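PDB 1I5P: pesticidal crystal protein Cry2Aa from Bacillus thuringiensis serovar kurstaki, which binds to midgut epithelial cells of dipteran and lepidopteran larvae and promotes their colloid-osmotic lysis. Local coordinates for residues A[329-341]-A[456-468]. Numbering follows the deposited sequence.
Sequences STTTHSLNSARVN and TPGGARAYLVSVH
Arg461 and Ser334 meet through the guanidinium group, over one face of which the serine CB sits, 3.3 Å from NE. The arginine is bent at chi2 (-75°), which folds the guanidinium back to the 329-341 strand although its CB sets off away from it. Arg461 NH1 bonds to Ala460 O at 2.9 Å; this oxygen lies in the guanidinium plane, while NH1 approaches from above the Ala460 carbonyl plane rather than along a lone pair. Asn336 runs alongside, its amide plane turned 34° from the guanidinium. Asn336 OD1 accepts a hydrogen bond from Ser334 OG at 2.7 Å in the carbonyl plane, which helps to fix the amide rotation, with ND2 turned to the loop, where a weak, less certain bond reaches Gly459 O.

Both strands belong to the middle domain, the beta prism of three-domain Cry toxins, but to different sheets: 329-341 pairs with 308-321, whereas 462-468 lies between 275-278 and 422-430. Their axes cross at 75°, and one backbone bond joins them at the crossing, from Ala462 N to Leu335 O (2.8 Å).

Apolar contacts continue beyond it. Leu335 lays CG against Ala462 CB (3.9 Å) and CD2 against Leu464 CG, while Ala338 CB touches both Ala462 CB and Leu464 CD2, each at 4.0 Å.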
# COMPACT_ATOMS: atom_id res chain seq x y z
N SER A 329 4.93 -20.58 -40.25
CA SER A 329 3.98 -21.23 -39.36
C SER A 329 3.43 -20.27 -38.30
O SER A 329 3.70 -19.07 -38.33
CB SER A 329 4.64 -22.42 -38.67
OG SER A 329 3.71 -23.17 -37.92
N THR A 330 2.66 -20.81 -37.36
CA THR A 330 2.06 -20.02 -36.28
C THR A 330 2.20 -20.73 -34.94
O THR A 330 1.73 -21.85 -34.76
CB THR A 330 0.57 -19.74 -36.56
OG1 THR A 330 0.45 -18.83 -37.66
CG2 THR A 330 -0.11 -19.15 -35.33
N THR A 331 2.84 -20.05 -33.99
CA THR A 331 3.04 -20.61 -32.66
C THR A 331 2.36 -19.76 -31.59
O THR A 331 2.26 -18.54 -31.71
CB THR A 331 4.54 -20.70 -32.33
OG1 THR A 331 5.21 -21.45 -33.34
CG2 THR A 331 4.75 -21.37 -30.98
N THR A 332 1.90 -20.43 -30.54
CA THR A 332 1.23 -19.75 -29.44
C THR A 332 1.64 -20.35 -28.10
O THR A 332 1.35 -21.52 -27.81
CB THR A 332 -0.31 -19.83 -29.59
OG1 THR A 332 -0.94 -19.27 -28.44
CG2 THR A 332 -0.76 -21.27 -29.75
N HIS A 333 2.33 -19.55 -27.29
CA HIS A 333 2.77 -19.97 -25.96
C HIS A 333 1.77 -19.38 -24.98
O HIS A 333 1.72 -18.17 -24.77
CB HIS A 333 4.17 -19.41 -25.66
CG HIS A 333 5.20 -19.84 -26.65
ND1 HIS A 333 5.62 -21.15 -26.77
CD2 HIS A 333 5.91 -19.14 -27.57
CE1 HIS A 333 6.53 -21.23 -27.72
NE2 HIS A 333 6.72 -20.03 -28.22
N SER A 334 0.95 -20.24 -24.39
CA SER A 334 -0.08 -19.79 -23.48
C SER A 334 -0.11 -20.46 -22.11
O SER A 334 0.42 -21.55 -21.92
CB SER A 334 -1.44 -19.98 -24.13
OG SER A 334 -1.65 -21.36 -24.42
N LEU A 335 -0.75 -19.76 -21.17
CA LEU A 335 -0.96 -20.25 -19.81
C LEU A 335 -2.47 -20.38 -19.77
O LEU A 335 -3.19 -19.38 -19.72
CB LEU A 335 -0.49 -19.24 -18.76
CG LEU A 335 -0.83 -19.64 -17.31
CD1 LEU A 335 -0.15 -20.95 -16.96
CD2 LEU A 335 -0.40 -18.54 -16.35
N ASN A 336 -2.94 -21.62 -19.81
CA ASN A 336 -4.36 -21.91 -19.84
C ASN A 336 -5.05 -22.03 -18.49
O ASN A 336 -6.26 -21.85 -18.39
CB ASN A 336 -4.58 -23.19 -20.64
CG ASN A 336 -4.22 -23.03 -22.11
OD1 ASN A 336 -3.15 -22.51 -22.45
ND2 ASN A 336 -5.10 -23.50 -22.99
N SER A 337 -4.27 -22.34 -17.46
CA SER A 337 -4.82 -22.52 -16.12
C SER A 337 -3.75 -22.23 -15.08
O SER A 337 -2.56 -22.46 -15.31
CB SER A 337 -5.32 -23.96 -15.95
OG SER A 337 -5.88 -24.16 -14.67
N ALA A 338 -4.18 -21.74 -13.92
CA ALA A 338 -3.23 -21.43 -12.87
C ALA A 338 -3.86 -21.43 -11.50
O ALA A 338 -5.07 -21.25 -11.35
CB ALA A 338 -2.60 -20.06 -13.14
N ARG A 339 -3.02 -21.64 -10.49
CA ARG A 339 -3.47 -21.64 -9.11
C ARG A 339 -2.26 -21.25 -8.28
O ARG A 339 -1.16 -21.76 -8.50
CB ARG A 339 -4.00 -23.02 -8.70
CG ARG A 339 -4.51 -23.09 -7.26
CD ARG A 339 -5.45 -24.28 -7.08
NE ARG A 339 -4.86 -25.53 -7.55
CZ ARG A 339 -5.55 -26.64 -7.80
NH1 ARG A 339 -6.87 -26.66 -7.63
NH2 ARG A 339 -4.93 -27.73 -8.23
N VAL A 340 -2.47 -20.34 -7.34
CA VAL A 340 -1.42 -19.84 -6.47
C VAL A 340 -1.33 -20.73 -5.23
O VAL A 340 -2.35 -21.17 -4.69
CB VAL A 340 -1.71 -18.39 -6.05
CG1 VAL A 340 -0.61 -17.87 -5.15
CG2 VAL A 340 -1.83 -17.51 -7.30
N ASN A 341 -0.10 -20.99 -4.78
CA ASN A 341 0.13 -21.85 -3.63
C ASN A 341 0.73 -21.10 -2.44
O ASN A 341 1.49 -20.14 -2.61
CB ASN A 341 1.04 -23.01 -4.02
CG ASN A 341 0.51 -23.77 -5.23
OD1 ASN A 341 -0.65 -24.16 -5.27
ND2 ASN A 341 1.38 -23.97 -6.22
N THR A 456 -16.16 -20.22 -24.28
CA THR A 456 -14.92 -19.45 -24.30
C THR A 456 -13.78 -20.19 -23.58
O THR A 456 -12.60 -19.93 -23.84
CB THR A 456 -15.10 -18.07 -23.63
OG1 THR A 456 -16.26 -17.42 -24.16
CG2 THR A 456 -13.88 -17.18 -23.88
N PRO A 457 -14.11 -21.11 -22.65
CA PRO A 457 -13.04 -21.82 -21.94
C PRO A 457 -12.62 -23.16 -22.56
O PRO A 457 -12.37 -23.24 -23.77
CB PRO A 457 -13.62 -21.99 -20.53
CG PRO A 457 -15.14 -21.90 -20.72
CD PRO A 457 -15.42 -21.55 -22.16
N GLY A 458 -12.54 -24.20 -21.73
CA GLY A 458 -12.11 -25.50 -22.20
C GLY A 458 -10.61 -25.56 -21.99
O GLY A 458 -10.08 -26.44 -21.32
N GLY A 459 -9.93 -24.58 -22.57
CA GLY A 459 -8.49 -24.45 -22.43
C GLY A 459 -8.29 -23.08 -21.79
O GLY A 459 -7.44 -22.90 -20.93
N ALA A 460 -9.11 -22.13 -22.24
CA ALA A 460 -9.08 -20.76 -21.74
C ALA A 460 -7.69 -20.17 -21.53
O ALA A 460 -6.69 -20.69 -22.04
CB ALA A 460 -9.89 -20.66 -20.45
N ARG A 461 -7.63 -19.09 -20.76
CA ARG A 461 -6.38 -18.41 -20.48
C ARG A 461 -6.33 -17.89 -19.05
O ARG A 461 -7.37 -17.60 -18.45
CB ARG A 461 -6.19 -17.24 -21.45
CG ARG A 461 -5.98 -17.64 -22.90
CD ARG A 461 -4.58 -18.16 -23.13
NE ARG A 461 -4.28 -18.38 -24.54
CZ ARG A 461 -4.70 -19.41 -25.25
NH1 ARG A 461 -5.46 -20.35 -24.69
NH2 ARG A 461 -4.37 -19.51 -26.53
N ALA A 462 -5.12 -17.78 -18.52
CA ALA A 462 -4.91 -17.27 -17.18
C ALA A 462 -3.90 -16.13 -17.27
O ALA A 462 -2.79 -16.33 -17.75
CB ALA A 462 -4.38 -18.37 -16.26
N TYR A 463 -4.31 -14.94 -16.83
CA TYR A 463 -3.43 -13.78 -16.84
C TYR A 463 -3.22 -13.38 -15.38
O TYR A 463 -4.14 -12.90 -14.72
CB TYR A 463 -4.07 -12.65 -17.65
CG TYR A 463 -4.31 -13.04 -19.09
CD1 TYR A 463 -5.59 -13.33 -19.56
CD2 TYR A 463 -3.24 -13.15 -19.98
CE1 TYR A 463 -5.81 -13.72 -20.89
CE2 TYR A 463 -3.44 -13.55 -21.30
CZ TYR A 463 -4.72 -13.83 -21.75
OH TYR A 463 -4.89 -14.21 -23.07
N LEU A 464 -2.00 -13.58 -14.90
CA LEU A 464 -1.66 -13.31 -13.51
C LEU A 464 -1.48 -11.85 -13.11
O LEU A 464 -1.14 -11.00 -13.94
CB LEU A 464 -0.42 -14.10 -13.12
CG LEU A 464 -0.49 -15.58 -13.52
CD1 LEU A 464 0.73 -16.31 -12.99
CD2 LEU A 464 -1.77 -16.20 -12.97
N VAL A 465 -1.71 -11.61 -11.83
CA VAL A 465 -1.60 -10.29 -11.22
C VAL A 465 -0.67 -10.41 -10.03
O VAL A 465 -0.86 -11.27 -9.16
CB VAL A 465 -2.99 -9.81 -10.73
CG1 VAL A 465 -2.85 -8.54 -9.89
CG2 VAL A 465 -3.92 -9.60 -11.92
N SER A 466 0.36 -9.56 -9.97
CA SER A 466 1.27 -9.60 -8.84
C SER A 466 0.83 -8.53 -7.83
O SER A 466 0.47 -7.41 -8.21
CB SER A 466 2.73 -9.37 -9.29
OG SER A 466 2.88 -8.20 -10.05
N VAL A 467 0.82 -8.91 -6.55
CA VAL A 467 0.42 -8.02 -5.47
C VAL A 467 1.65 -7.60 -4.69
O VAL A 467 2.29 -8.42 -4.02
CB VAL A 467 -0.56 -8.73 -4.51
CG1 VAL A 467 -1.17 -7.73 -3.55
CG2 VAL A 467 -1.65 -9.44 -5.31
N HIS A 468 1.98 -6.32 -4.78
CA HIS A 468 3.16 -5.78 -4.12
C HIS A 468 2.82 -5.03 -2.83
O HIS A 468 1.90 -4.21 -2.79
CB HIS A 468 3.89 -4.84 -5.08
CG HIS A 468 4.18 -5.46 -6.42
ND1 HIS A 468 5.46 -5.72 -6.86
CD2 HIS A 468 3.34 -5.88 -7.40
CE1 HIS A 468 5.40 -6.27 -8.06
NE2 HIS A 468 4.13 -6.38 -8.41